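Thiol:disulfide interchange protein dsbC (Haemophilus influenzae, PDB 1T3B) probably transfers its disulfide bond to periplasmic proteins and isomerises wrong disulfides in them, working as a homodimer of the thioredoxin family. Local coordinates at residues I36-E41 against V60-K65; F93-C98 against K134-I139; L121-A126 against K169-G174. All coordinates share one frame; numbering follows the deposited sequence.

Contact 1 of 3, residues I36-E41 against V60-K65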
# COMPACT_ATOMS: atom_id res chain seq x y z
N ILE A 36 3.56 7.94 7.43
CA ILE A 36 2.43 8.61 8.05
C ILE A 36 1.33 7.58 8.34
O ILE A 36 0.46 7.31 7.51
CB ILE A 36 1.93 9.77 7.15
CG1 ILE A 36 2.98 10.89 7.15
CG2 ILE A 36 0.56 10.29 7.62
CD1 ILE A 36 2.67 12.05 6.23
N LEU A 37 1.40 7.00 9.54
CA LEU A 37 0.44 6.01 10.01
C LEU A 37 -0.81 6.65 10.58
O LEU A 37 -0.96 7.87 10.55
CB LEU A 37 1.07 5.12 11.09
CG LEU A 37 2.39 4.47 10.69
CD1 LEU A 37 2.88 3.56 11.80
CD2 LEU A 37 2.19 3.70 9.40
N TYR A 38 -1.70 5.82 11.09
CA TYR A 38 -2.94 6.28 11.69
C TYR A 38 -3.26 5.31 12.81
O TYR A 38 -3.40 4.11 12.59
CB TYR A 38 -4.04 6.31 10.65
CG TYR A 38 -3.85 7.43 9.64
CD1 TYR A 38 -4.33 8.70 9.90
CD2 TYR A 38 -3.16 7.21 8.45
CE1 TYR A 38 -4.12 9.74 9.00
CE2 TYR A 38 -2.95 8.25 7.54
CZ TYR A 38 -3.43 9.51 7.83
OH TYR A 38 -3.22 10.55 6.94
N VAL A 39 -3.38 5.84 14.03
CA VAL A 39 -3.62 5.01 15.20
C VAL A 39 -4.81 5.43 16.06
O VAL A 39 -5.19 6.60 16.11
CB VAL A 39 -2.36 4.96 16.10
CG1 VAL A 39 -2.61 4.08 17.32
CG2 VAL A 39 -1.18 4.44 15.29
N SER A 40 -5.37 4.44 16.76
CA SER A 40 -6.51 4.64 17.63
C SER A 40 -6.15 5.35 18.93
O SER A 40 -5.05 5.16 19.46
CB SER A 40 -7.16 3.30 17.93
N GLU A 41 -7.08 6.15 19.44
CA GLU A 41 -6.87 6.85 20.71
C GLU A 41 -6.41 5.76 21.66
O GLU A 41 -5.47 5.95 22.44
CB GLU A 41 -8.19 7.43 21.22
CG GLU A 41 -8.86 8.40 20.25
CD GLU A 41 -8.00 9.62 19.94
OE1 GLU A 41 -6.98 9.82 20.63
OE2 GLU A 41 -8.36 10.40 19.03
N VAL A 60 -7.58 13.39 -2.59
CA VAL A 60 -6.57 14.20 -1.92
C VAL A 60 -6.15 13.57 -0.59
O VAL A 60 -6.94 13.47 0.36
CB VAL A 60 -7.09 15.64 -1.68
CG1 VAL A 60 -6.05 16.46 -0.91
CG2 VAL A 60 -7.43 16.30 -3.01
N ASP A 61 -4.89 13.14 -0.54
CA ASP A 61 -4.32 12.52 0.65
C ASP A 61 -4.25 13.50 1.80
O ASP A 61 -3.75 14.61 1.66
CB ASP A 61 -2.92 11.99 0.34
CG ASP A 61 -2.30 11.26 1.51
OD1 ASP A 61 -1.21 10.68 1.32
OD2 ASP A 61 -2.89 11.25 2.61
N VAL A 62 -4.77 13.09 2.95
CA VAL A 62 -4.75 13.93 4.14
C VAL A 62 -3.33 14.34 4.57
O VAL A 62 -3.11 15.46 5.04
CB VAL A 62 -5.45 13.22 5.31
CG1 VAL A 62 -5.00 13.84 6.64
CG2 VAL A 62 -6.97 13.33 5.14
N ALA A 63 -2.39 13.41 4.42
CA ALA A 63 -1.00 13.65 4.77
C ALA A 63 -0.32 14.63 3.81
O ALA A 63 0.85 14.99 3.99
CB ALA A 63 -0.25 12.33 4.80
N GLY A 64 -1.05 15.05 2.78
CA GLY A 64 -0.49 16.00 1.85
C GLY A 64 -0.18 17.23 2.68
O GLY A 64 0.93 17.75 2.65
N LYS A 65 -1.17 17.67 3.44
CA LYS A 65 -1.02 18.84 4.29
C LYS A 65 -0.08 18.58 5.46
O LYS A 65 0.54 19.49 5.98
CB LYS A 65 -2.37 19.29 4.81

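Contact 2 of 3, residues F93-C98 against K134-I139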
# COMPACT_ATOMS: atom_id res chain seq x y z
N PHE A 93 12.37 22.03 -6.25
CA PHE A 93 13.49 21.15 -5.90
C PHE A 93 14.42 21.24 -7.09
O PHE A 93 14.05 20.95 -8.22
CB PHE A 93 13.04 19.72 -5.66
CG PHE A 93 12.35 19.53 -4.33
CD1 PHE A 93 11.00 19.82 -4.19
CD2 PHE A 93 13.07 19.09 -3.23
CE1 PHE A 93 10.37 19.67 -2.95
CE2 PHE A 93 12.45 18.94 -1.99
CZ PHE A 93 11.10 19.23 -1.85
N MET A 94 15.64 21.65 -6.84
CA MET A 94 16.55 21.87 -7.93
C MET A 94 17.91 21.22 -7.78
O MET A 94 18.34 20.91 -6.67
CB MET A 94 16.65 23.38 -8.10
CG MET A 94 17.68 23.86 -9.05
SD MET A 94 18.59 25.17 -8.24
CE MET A 94 19.77 24.25 -7.33
N ASP A 95 18.58 21.01 -8.91
CA ASP A 95 19.91 20.41 -8.94
C ASP A 95 20.77 21.34 -9.79
O ASP A 95 20.29 21.92 -10.76
CB ASP A 95 19.85 19.02 -9.55
CG ASP A 95 21.14 18.25 -9.37
OD1 ASP A 95 22.21 18.79 -9.75
OD2 ASP A 95 21.10 17.11 -8.85
N ILE A 96 22.03 21.49 -9.43
CA ILE A 96 22.91 22.41 -10.14
C ILE A 96 23.45 21.91 -11.46
O ILE A 96 23.99 22.69 -12.26
CB ILE A 96 24.08 22.85 -9.25
CG1 ILE A 96 24.80 21.62 -8.70
CG2 ILE A 96 23.57 23.69 -8.11
CD1 ILE A 96 25.97 21.94 -7.85
N THR A 97 23.30 20.63 -11.70
CA THR A 97 23.79 20.05 -12.94
C THR A 97 22.61 19.69 -13.84
O THR A 97 22.70 18.73 -14.61
CB THR A 97 24.58 18.77 -12.64
OG1 THR A 97 23.74 17.84 -11.93
CG2 THR A 97 25.82 19.09 -11.81
N CYS A 98 21.52 20.44 -13.75
CA CYS A 98 20.34 20.15 -14.54
C CYS A 98 19.93 21.31 -15.46
O CYS A 98 19.57 22.39 -15.00
CB CYS A 98 19.20 19.74 -13.58
SG CYS A 98 17.52 20.33 -13.92
N LYS A 134 28.34 17.85 -2.68
CA LYS A 134 29.12 18.58 -1.69
C LYS A 134 29.12 20.07 -1.99
O LYS A 134 29.19 20.91 -1.08
CB LYS A 134 30.56 18.06 -1.70
CG LYS A 134 30.69 16.53 -1.74
CD LYS A 134 30.88 15.91 -0.38
N GLN A 135 29.05 20.41 -3.27
CA GLN A 135 29.03 21.81 -3.67
C GLN A 135 27.71 22.46 -3.29
O GLN A 135 27.66 23.62 -2.89
CB GLN A 135 29.24 21.93 -5.18
CG GLN A 135 30.46 21.20 -5.65
CD GLN A 135 30.61 21.27 -7.14
OE1 GLN A 135 29.70 20.90 -7.87
NE2 GLN A 135 31.75 21.74 -7.61
N MET A 136 26.63 21.70 -3.40
CA MET A 136 25.33 22.22 -3.06
C MET A 136 25.17 22.42 -1.57
O MET A 136 24.44 23.29 -1.14
CB MET A 136 24.23 21.30 -3.58
CG MET A 136 24.00 21.48 -5.08
SD MET A 136 22.70 20.48 -5.74
CE MET A 136 23.66 19.18 -6.38
N GLU A 137 25.87 21.62 -0.78
CA GLU A 137 25.79 21.78 0.66
C GLU A 137 26.44 23.13 0.94
O GLU A 137 25.92 23.96 1.67
CB GLU A 137 26.56 20.67 1.36
CG GLU A 137 25.74 19.89 2.36
CD GLU A 137 25.32 20.71 3.55
OE1 GLU A 137 26.19 21.40 4.10
OE2 GLU A 137 24.13 20.66 3.94
N ALA A 138 27.59 23.34 0.31
CA ALA A 138 28.32 24.57 0.47
C ALA A 138 27.41 25.72 0.10
O ALA A 138 27.26 26.67 0.87
CB ALA A 138 29.54 24.57 -0.42
N ILE A 139 26.78 25.64 -1.07
CA ILE A 139 25.91 26.70 -1.53
C ILE A 139 24.74 27.00 -0.62
O ILE A 139 24.44 28.16 -0.35
CB ILE A 139 25.33 26.39 -2.93
CG1 ILE A 139 26.45 26.32 -3.95
CG2 ILE A 139 24.34 27.46 -3.33
CD1 ILE A 139 25.99 25.82 -5.31

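Contact 3 of 3, residues L121-A126 against K169-G174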
# COMPACT_ATOMS: atom_id res chain seq x y z
N LEU A 121 14.91 24.44 -2.76
CA LEU A 121 15.27 23.39 -1.83
C LEU A 121 16.23 22.60 -2.70
O LEU A 121 16.14 22.63 -3.92
CB LEU A 121 14.05 22.54 -1.48
CG LEU A 121 13.18 23.13 -0.38
CD1 LEU A 121 11.98 22.28 -0.15
CD2 LEU A 121 14.01 23.20 0.88
N ALA A 122 17.16 21.89 -2.08
CA ALA A 122 18.12 21.14 -2.87
C ALA A 122 17.65 19.72 -3.14
O ALA A 122 16.95 19.10 -2.34
CB ALA A 122 19.47 21.10 -2.17
N PHE A 123 18.05 19.21 -4.29
CA PHE A 123 17.71 17.86 -4.63
C PHE A 123 18.83 17.23 -5.43
O PHE A 123 18.72 17.11 -6.65
CB PHE A 123 16.41 17.79 -5.43
CG PHE A 123 15.85 16.41 -5.53
CD1 PHE A 123 15.10 15.86 -4.49
CD2 PHE A 123 16.12 15.62 -6.64
CE1 PHE A 123 14.65 14.55 -4.55
CE2 PHE A 123 15.67 14.30 -6.71
CZ PHE A 123 14.94 13.77 -5.66
N PRO A 124 19.93 16.85 -4.77
CA PRO A 124 21.04 16.23 -5.51
C PRO A 124 20.67 14.80 -5.95
O PRO A 124 20.68 13.85 -5.16
CB PRO A 124 22.21 16.28 -4.51
CG PRO A 124 21.55 16.38 -3.19
CD PRO A 124 20.37 17.28 -3.44
N ARG A 125 20.35 14.69 -7.23
CA ARG A 125 19.93 13.43 -7.85
C ARG A 125 20.91 12.27 -7.73
O ARG A 125 20.54 11.19 -7.27
CB ARG A 125 19.58 13.68 -9.32
CG ARG A 125 18.38 14.60 -9.50
CD ARG A 125 18.19 15.01 -10.95
NE ARG A 125 19.38 15.64 -11.51
CZ ARG A 125 19.44 16.16 -12.73
NH1 ARG A 125 18.38 16.11 -13.52
NH2 ARG A 125 20.57 16.70 -13.17
N ALA A 126 22.15 12.47 -8.16
CA ALA A 126 23.18 11.44 -8.10
C ALA A 126 23.63 11.20 -6.65
O ALA A 126 24.83 11.13 -6.35
CB ALA A 126 24.38 11.84 -8.98
N LYS A 169 18.60 16.48 4.04
CA LYS A 169 17.27 16.64 4.60
C LYS A 169 16.30 17.10 3.51
O LYS A 169 15.15 16.67 3.48
CB LYS A 169 17.29 17.63 5.77
CG LYS A 169 15.92 17.87 6.40
CD LYS A 169 16.04 18.61 7.72
CE LYS A 169 16.63 20.00 7.55
NZ LYS A 169 16.90 20.65 8.87
N HIS A 170 16.76 17.96 2.62
CA HIS A 170 15.92 18.45 1.53
C HIS A 170 15.64 17.32 0.55
O HIS A 170 14.56 17.21 -0.01
CB HIS A 170 16.62 19.59 0.78
CG HIS A 170 16.70 20.86 1.57
ND1 HIS A 170 17.37 21.98 1.12
CD2 HIS A 170 16.18 21.20 2.78
CE1 HIS A 170 17.26 22.94 2.01
NE2 HIS A 170 16.54 22.50 3.03
N TYR A 171 16.64 16.48 0.34
CA TYR A 171 16.52 15.36 -0.57
C TYR A 171 15.43 14.39 -0.10
O TYR A 171 14.47 14.11 -0.80
CB TYR A 171 17.85 14.63 -0.62
CG TYR A 171 17.87 13.53 -1.63
CD1 TYR A 171 18.27 13.77 -2.94
CD2 TYR A 171 17.49 12.24 -1.28
CE1 TYR A 171 18.29 12.75 -3.87
CE2 TYR A 171 17.51 11.21 -2.20
CZ TYR A 171 17.92 11.46 -3.50
OH TYR A 171 17.94 10.45 -4.42
N GLU A 172 15.61 13.89 1.11
CA GLU A 172 14.67 12.96 1.70
C GLU A 172 13.24 13.50 1.70
O GLU A 172 12.30 12.74 1.50
CB GLU A 172 15.14 12.61 3.11
CG GLU A 172 16.57 12.10 3.11
CD GLU A 172 17.11 11.89 4.51
OE1 GLU A 172 16.84 12.74 5.38
OE2 GLU A 172 17.81 10.88 4.73
N LEU A 173 13.06 14.80 1.92
CA LEU A 173 11.72 15.39 1.92
C LEU A 173 11.16 15.38 0.52
O LEU A 173 9.94 15.33 0.32
CB LEU A 173 11.74 16.84 2.43
CG LEU A 173 10.49 17.69 2.14
CD1 LEU A 173 9.33 17.22 3.01
CD2 LEU A 173 10.77 19.16 2.40
N GLY A 174 12.05 15.45 -0.47
CA GLY A 174 11.63 15.46 -1.86
C GLY A 174 11.07 14.11 -2.26
O GLY A 174 10.04 14.01 -2.94

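Contact 1 of 3, residues I36-E41 against V60-K65
The flat ring of Tyr38 turns neither of its faces to Val60-Lys65; it reaches the segment end-on through its hydroxyl, with OH 3.8 Å from CG1 of Val62 and a little farther from the backbone N of Ala63. The other flat group, the carboxylate of Asp61, is met from above its plane: its OD2 accepts a bond of 2.9 Å from the N of Ala63, which caps the start of the helix that follows. Aspartate suits this place because its short side chain can reach forward to the amide two residues on.

Beside the tyrosine, Ile36 supplies the apolar part. CG2 lies anti to the backbone N, and the extended outer branch (chi2 176°) carries CD1 forward, so both branches close on the small CB of Ala63, CD1 at 3.3 Å and CG2 at 3.6 Å. Alanine's single methyl lets the strand come this near the helix. Thr29, Leu51 and Phe47 of strand 46-47 pack round Tyr38 from within the same chain.

The contact joins strand 35-40 of the N-terminal DsbC domain to the first turn of helix 63-72, which is probably the linker helix that in DsbC proteins leads from this domain to the thioredoxin-like one.

Contact 2 of 3, residues F93-C98 against K134-I139
Ile96 meets Met136 from an uncommon first torsion: its CG1 is wedged between the backbone N and the carbonyl carbon, chi1 53°, which points the outer branch at helix 131-141. There the two side chains reach tip to tip, Ile96 CD1 lying 3.4 Å from Met136 CG. The thioether bends at chi3 (-98°), and its methyl CE ends 3.6 Å from CG1 of Ile96 and 3.7 Å from OD1 of Asp95. Methionine suits the place because its flexible, weakly polar end can rest against both a hydrocarbon and a carboxylate. OE1 of Gln135 lies near CD1 of Ile96, and CD1 of Ile139 is 4.3 Å from CG2 of Ile96.

Asp95 also bonds within its own loop. Its OD1 takes a nearly straight bond from Thr97 N, on the anti side of the carboxylate (2.9 Å, 171°), forming an Asx turn, and a second of 2.8 Å from Thr97 OG1, well above the plane. Its OD2 is hydrogen-bonded to the N of Arg125.

A buried carboxylate is thus engaged at both oxygens while apolar groups clamp Ile96. The doubly bonded OD1 probably steadies the type I turn from Asp95 to Cys98, just before the helix for which redox-active Cys98 is the N-cap residue.

Contact 3 of 3, residues L121-A126 against K169-G174
In the thioredoxin-like domain, the end of central strand 116-122 and the loop after it lie along helix 166-177, where Leu121, Ala122, Phe123 and Pro124 meet His170 and Tyr171. The imidazole of His170 is used twice. Over one face sits CD2 of Leu121, 3.3 Å from the ring centroid and only 7° off the normal, a CH-pi contact, the two side chains crossing at about a right angle. At ND1 the ring accepts from Ala122 N, an almost straight bond of 3.2 Å whose donor is tilted out of the ring plane. Histidine suits this buried place because it offers both an apolar face and an acceptor for a strand-end amide. Its NE2 makes a weak hydrogen bond to Glu77, whose carboxylate would be expected to favour a proton on that nitrogen, and Trp140 meets the ring steeply.

One residue on, Phe123 and Tyr171 form an offset stack, centroids 4.7 Å apart and planes at 13°. The Tyr171 ring is carried to the loop by a first torsion that sets CG opposite the backbone N (-174°). CD of Pro124 adds apolar contact, 4.1 Å from CD1 of Tyr171. Obliquely to the phenylalanine ring, Gly174 CA stands 4.1 Å from CE1 of Phe123; having no side chain, the glycine lets the ring come this close to the helix.

On the strand itself, CD1 of Leu121 touches CD2 of Leu173 at 4.2 Å; both leucines also pack on Leu71 of helix 63-72.

Phenyl, phenol, imidazole and leucine groups thus fasten the helix to the strand end. Such packing of a helix beside a strand of the central sheet is characteristic of the thioredoxin fold, where helix 166-177 leads on towards strand 184-186; helices 131-141 and 145-153 are probably the insertion seen in DsbA and DsbC relatives.

Contacts 2 and 3 are neighbours, their centres 9 Å apart, and cross along the chain because their segments alternate. They share the central sheet: strands 88-94 and 116-122 run parallel there, with Met94 O 2.9 Å from Phe123 N and Met94 N 3.1 Å from Leu121 O, both probable hydrogen bonds. The two contacts converge on the redox site, since contact 2 holds Cys98, disulfide-bonded to Cys101, and the side chain of Arg125 from contact 3 touches Cys98. Contact 1 lies where the N-terminal domain meets the start of helix 63-72, its centre about 32 Å from that of contact 2 and 23 Å from that of contact 3. That helix runs on to pack against contact 3.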